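Local coordinates for protein putative NADPH:quinone oxidoreductase (PDB 3IUP) that binds NADPH and probably uses it to reduce quinones, as a putative member of the medium-chain dehydrogenase/reductase family, at residues A[185-193]-A[211-219]. Residues are numbered along the deposited sequence; the frame is centred on the assembly and turned at random.
Sequences GQMLNQICL and LLKAQGAVH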
ATOM      1  N   GLY A 185      14.831 -13.957   9.467  1.00 14.34           N
ATOM      2  CA  GLY A 185      14.476 -14.877   8.402  1.00 14.82           C
ATOM      3  C   GLY A 185      14.781 -16.310   8.707  1.00 14.33           C
ATOM      4  O   GLY A 185      14.002 -17.230   8.359  1.00 14.14           O
ATOM      5  N   GLN A 186      15.918 -16.546   9.337  1.00 15.70           N
ATOM      6  CA  GLN A 186      16.260 -17.888   9.735  1.00 15.02           C
ATOM      7  C   GLN A 186      15.241 -18.424  10.756  1.00 15.93           C
ATOM      8  O   GLN A 186      14.878 -19.574  10.677  1.00 15.97           O
ATOM      9  CB  GLN A 186      17.694 -17.970  10.262  1.00 15.04           C
ATOM     10  CG  GLN A 186      18.711 -17.667   9.203  1.00 15.82           C
ATOM     11  CD  GLN A 186      20.132 -17.576   9.716  1.00 16.41           C
ATOM     12  OE1 GLN A 186      20.590 -18.498  10.348  1.00 17.46           O
ATOM     13  NE2 GLN A 186      20.851 -16.456   9.417  1.00 17.22           N
HETATM   14  N   MSE A 187      14.763 -17.556  11.660  1.00 16.42           N
HETATM   15  CA  MSE A 187      13.750 -17.949  12.619  1.00 15.90           C
HETATM   16  C   MSE A 187      12.464 -18.221  11.926  1.00 15.47           C
HETATM   17  O   MSE A 187      11.811 -19.190  12.243  1.00 16.04           O
HETATM   18  CB  MSE A 187      13.511 -16.873  13.713  1.00 15.58           C
HETATM   19  CG  MSE A 187      14.672 -16.544  14.471  1.00 16.29           C
HETATM   20 SE   MSE A 187      14.128 -15.099  15.676  0.75 16.60          SE
HETATM   21  CE  MSE A 187      15.891 -14.899  16.486  1.00 16.62           C
ATOM     22  N   LEU A 188      12.069 -17.344  11.001  1.00 16.46           N
ATOM     23  CA  LEU A 188      10.800 -17.521  10.315  1.00 15.54           C
ATOM     24  C   LEU A 188      10.758 -18.838   9.558  1.00 15.82           C
ATOM     25  O   LEU A 188       9.781 -19.584   9.593  1.00 15.38           O
ATOM     26  CB  LEU A 188      10.524 -16.332   9.397  1.00 15.69           C
ATOM     27  CG  LEU A 188       9.246 -16.530   8.574  1.00 16.17           C
ATOM     28  CD1 LEU A 188       7.980 -16.520   9.509  1.00 16.00           C
ATOM     29  CD2 LEU A 188       9.205 -15.411   7.488  1.00 15.44           C
ATOM     30  N   ASN A 189      11.863 -19.165   8.904  1.00 15.84           N
ATOM     31  CA  ASN A 189      11.931 -20.431   8.194  1.00 16.56           C
ATOM     32  C   ASN A 189      11.768 -21.613   9.165  1.00 16.73           C
ATOM     33  O   ASN A 189      11.059 -22.548   8.872  1.00 16.79           O
ATOM     34  CB  ASN A 189      13.235 -20.539   7.436  1.00 16.10           C
ATOM     35  CG  ASN A 189      13.344 -21.842   6.689  1.00 17.19           C
ATOM     36  OD1 ASN A 189      12.538 -22.119   5.804  1.00 17.35           O
ATOM     37  ND2 ASN A 189      14.356 -22.634   7.029  1.00 16.78           N
ATOM     38  N   GLN A 190      12.382 -21.558  10.347  1.00 17.14           N
ATOM     39  CA  GLN A 190      12.182 -22.633  11.331  1.00 17.71           C
ATOM     40  C   GLN A 190      10.721 -22.750  11.839  1.00 17.64           C
ATOM     41  O   GLN A 190      10.210 -23.846  12.058  1.00 16.62           O
ATOM     42  CB  GLN A 190      13.159 -22.513  12.507  1.00 17.53           C
ATOM     43  CG  GLN A 190      14.670 -22.727  12.139  1.00 18.72           C
ATOM     44  CD  GLN A 190      14.881 -24.016  11.350  1.00 21.16           C
ATOM     45  OE1 GLN A 190      14.387 -25.059  11.754  1.00 24.05           O
ATOM     46  NE2 GLN A 190      15.536 -23.935  10.201  1.00 21.15           N
ATOM     47  N   ILE A 191      10.086 -21.607  12.062  1.00 18.01           N
ATOM     48  CA  ILE A 191       8.670 -21.586  12.462  1.00 17.90           C
ATOM     49  C   ILE A 191       7.835 -22.284  11.406  1.00 18.18           C
ATOM     50  O   ILE A 191       7.013 -23.140  11.694  1.00 18.34           O
ATOM     51  CB  ILE A 191       8.157 -20.122  12.651  1.00 17.68           C
ATOM     52  CG1 ILE A 191       8.759 -19.475  13.871  1.00 17.09           C
ATOM     53  CG2 ILE A 191       6.633 -20.074  12.739  1.00 18.02           C
ATOM     54  CD1 ILE A 191       8.602 -17.943  13.836  1.00 20.02           C
ATOM     55  N   CYS A 192       8.023 -21.890  10.152  1.00 17.42           N
ATOM     56  CA  CYS A 192       7.222 -22.435   9.093  1.00 17.52           C
ATOM     57  C   CYS A 192       7.469 -23.932   8.862  1.00 17.53           C
ATOM     58  O   CYS A 192       6.532 -24.678   8.567  1.00 17.93           O
ATOM     59  CB  CYS A 192       7.444 -21.633   7.821  1.00 17.14           C
ATOM     60  SG  CYS A 192       6.809 -19.926   7.901  1.00 19.61           S
ATOM     61  N   LEU A 193       8.721 -24.372   9.023  1.00 18.11           N
ATOM     62  CA  LEU A 193       9.052 -25.794   8.943  1.00 18.99           C
ATOM     63  C   LEU A 193       8.351 -26.556  10.067  1.00 19.72           C
ATOM     64  O   LEU A 193       7.723 -27.567   9.823  1.00 20.94           O
ATOM     65  CB  LEU A 193      10.564 -26.036   8.958  1.00 18.00           C
ATOM     66  CG  LEU A 193      11.261 -25.700   7.633  1.00 19.64           C
ATOM     67  CD1 LEU A 193      12.803 -25.638   7.830  1.00 19.96           C
ATOM     68  CD2 LEU A 193      10.878 -26.661   6.521  1.00 20.78           C
ATOM     69  N   LEU A 211      22.730 -21.223   2.592  1.00 17.87           N
ATOM     70  CA  LEU A 211      22.514 -21.198   4.045  0.50 17.17           C
ATOM     71  C   LEU A 211      21.111 -21.664   4.387  1.00 16.87           C
ATOM     72  O   LEU A 211      20.928 -22.543   5.204  1.00 15.30           O
ATOM     73  CB  LEU A 211      22.754 -19.793   4.611  0.50 17.98           C
ATOM     74  CG  LEU A 211      22.509 -19.640   6.113  0.50 18.79           C
ATOM     75  CD1 LEU A 211      23.433 -20.607   6.883  0.50 18.61           C
ATOM     76  CD2 LEU A 211      22.651 -18.146   6.593  0.50 19.65           C
ATOM     77  N   LEU A 212      20.101 -21.061   3.761  1.00 16.06           N
ATOM     78  CA  LEU A 212      18.734 -21.425   4.099  1.00 16.11           C
ATOM     79  C   LEU A 212      18.379 -22.863   3.692  1.00 15.39           C
ATOM     80  O   LEU A 212      17.667 -23.564   4.399  1.00 14.72           O
ATOM     81  CB  LEU A 212      17.764 -20.439   3.454  1.00 15.41           C
ATOM     82  CG  LEU A 212      17.671 -19.063   4.117  1.00 17.19           C
ATOM     83  CD1 LEU A 212      16.761 -18.137   3.289  1.00 15.79           C
ATOM     84  CD2 LEU A 212      17.158 -19.171   5.602  1.00 16.86           C
ATOM     85  N   LYS A 213      18.856 -23.295   2.528  1.00 16.52           N
ATOM     86  CA  LYS A 213      18.602 -24.668   2.093  1.00 16.81           C
ATOM     87  C   LYS A 213      19.212 -25.662   3.072  1.00 16.23           C
ATOM     88  O   LYS A 213      18.618 -26.697   3.320  1.00 15.91           O
ATOM     89  CB  LYS A 213      19.099 -24.922   0.656  1.00 16.94           C
ATOM     90  CG  LYS A 213      18.381 -24.162  -0.407  1.00 19.20           C
ATOM     91  CD  LYS A 213      16.892 -24.470  -0.481  1.00 23.44           C
ATOM     92  CE  LYS A 213      16.602 -25.888  -0.855  1.00 24.88           C
ATOM     93  NZ  LYS A 213      15.149 -26.094  -1.201  1.00 22.11           N
ATOM     94  N   ALA A 214      20.373 -25.329   3.615  1.00 16.68           N
ATOM     95  CA  ALA A 214      21.062 -26.168   4.609  1.00 17.36           C
ATOM     96  C   ALA A 214      20.257 -26.228   5.905  1.00 18.16           C
ATOM     97  O   ALA A 214      20.333 -27.239   6.620  1.00 18.62           O
ATOM     98  CB  ALA A 214      22.522 -25.653   4.894  1.00 16.39           C
ATOM     99  N   GLN A 215      19.470 -25.174   6.171  1.00 16.92           N
ATOM    100  CA  GLN A 215      18.562 -25.156   7.297  1.00 18.18           C
ATOM    101  C   GLN A 215      17.172 -25.743   7.012  1.00 18.81           C
ATOM    102  O   GLN A 215      16.248 -25.643   7.846  1.00 20.75           O
ATOM    103  CB  GLN A 215      18.442 -23.725   7.829  1.00 16.93           C
ATOM    104  CG  GLN A 215      19.772 -23.128   8.289  1.00 17.81           C
ATOM    105  CD  GLN A 215      19.640 -21.715   8.809  1.00 19.39           C
ATOM    106  OE1 GLN A 215      18.634 -21.027   8.515  1.00 19.18           O
ATOM    107  NE2 GLN A 215      20.683 -21.228   9.495  1.00 18.52           N
ATOM    108  N   GLY A 216      17.015 -26.364   5.848  1.00 17.50           N
ATOM    109  CA  GLY A 216      15.778 -27.009   5.507  1.00 17.89           C
ATOM    110  C   GLY A 216      14.709 -26.223   4.756  1.00 16.92           C
ATOM    111  O   GLY A 216      13.633 -26.776   4.470  1.00 16.44           O
ATOM    112  N   ALA A 217      15.020 -25.003   4.359  1.00 16.20           N
ATOM    113  CA  ALA A 217      14.055 -24.163   3.594  1.00 16.19           C
ATOM    114  C   ALA A 217      13.597 -24.893   2.333  1.00 17.54           C
ATOM    115  O   ALA A 217      14.410 -25.428   1.596  1.00 18.86           O
ATOM    116  CB  ALA A 217      14.663 -22.820   3.235  1.00 15.04           C
ATOM    117  N   VAL A 218      12.305 -24.910   2.103  1.00 17.31           N
ATOM    118  CA  VAL A 218      11.718 -25.609   0.950  1.00 17.71           C
ATOM    119  C   VAL A 218      11.926 -24.750  -0.322  1.00 17.42           C
ATOM    120  O   VAL A 218      12.308 -25.264  -1.395  1.00 17.02           O
ATOM    121  CB  VAL A 218      10.228 -25.898   1.195  1.00 17.88           C
ATOM    122  CG1 VAL A 218       9.522 -26.553  -0.036  1.00 16.68           C
ATOM    123  CG2 VAL A 218      10.041 -26.744   2.414  1.00 18.54           C
ATOM    124  N   HIS A 219      11.643 -23.448  -0.206  1.00 17.72           N
ATOM    125  CA  HIS A 219      11.674 -22.527  -1.344  1.00 18.54           C
ATOM    126  C   HIS A 219      12.544 -21.355  -1.064  1.00 18.93           C
ATOM    127  O   HIS A 219      12.255 -20.579  -0.146  1.00 18.14           O
ATOM    128  CB  HIS A 219      10.292 -21.964  -1.613  1.00 19.03           C
ATOM    129  CG  HIS A 219       9.272 -22.981  -1.968  1.00 19.65           C
ATOM    130  ND1 HIS A 219       9.235 -23.578  -3.208  1.00 22.06           N
ATOM    131  CD2 HIS A 219       8.266 -23.526  -1.247  1.00 19.55           C
ATOM    132  CE1 HIS A 219       8.228 -24.438  -3.241  1.00 22.23           C
ATOM    133  NE2 HIS A 219       7.623 -24.422  -2.066  1.00 21.52           N
TER
HETATM  134  O   HOH W   1      16.146 -21.543   9.025  1.00 17.78           O
HETATM  135  O   HOH W   2      10.668 -23.679   4.420  1.00 15.46           O
HETATM  136  O   HOH W   3      15.198 -27.333  10.464  1.00 44.14           O
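Helix 183-195 runs past the C-terminal end of helix 206-214, the backbones coming nearest at Asn189 and Ala217, whose CA atoms lie 6.3 Å apart. Both helices belong to the Rossmann-type nucleotide-binding domain, where they flank strand 199-203 of the parallel sheet in consecutive beta-alpha-beta crossovers. A Schellman motif ends the second helix: Ala217 N bonds to Leu212 O and Gly216 N to Lys213 O, with Gly216 at positive phi (91°). The turn presents Gln215 to the neighbouring helix. Its side chain, extended beyond CG, reaches across to Gln186, and Gln215 NE2 donates to Gln186 OE1 at 2.9 Å with an almost straight N-H...O angle of 177°. That oxygen lies in the amide plane of Gln215, yet the donor stands well above the Gln186 carbonyl plane, so no lone pair is met squarely. Gln186 NE2, turned the other way, packs on Leu211 CD2 and donates to the backbone O of Ala181.

Gln190 bends at chi2 (-51°), and Gln190 NE2 donates a hydrogen bond to Gln215 O at 3.0 Å, in the carbonyl plane on a lone pair. Its amide stands nearly perpendicular to that of Gln215. Water 1 knits the polar centre together with four bonds, giving to Gln186 O and Gln215 OE1 and accepting from Asn189 ND2 and Gln190 NE2. The buried Asn189 lays OD1 against Ala217 CA and CB, while water 2 links OD1 to Val218 N. Farther along helix 183-195, Leu193 CD2 touches Val218 CG2 at 4.2 Å, while Leu193 CD1 lies 3.4 Å from the backbone Gln215 O.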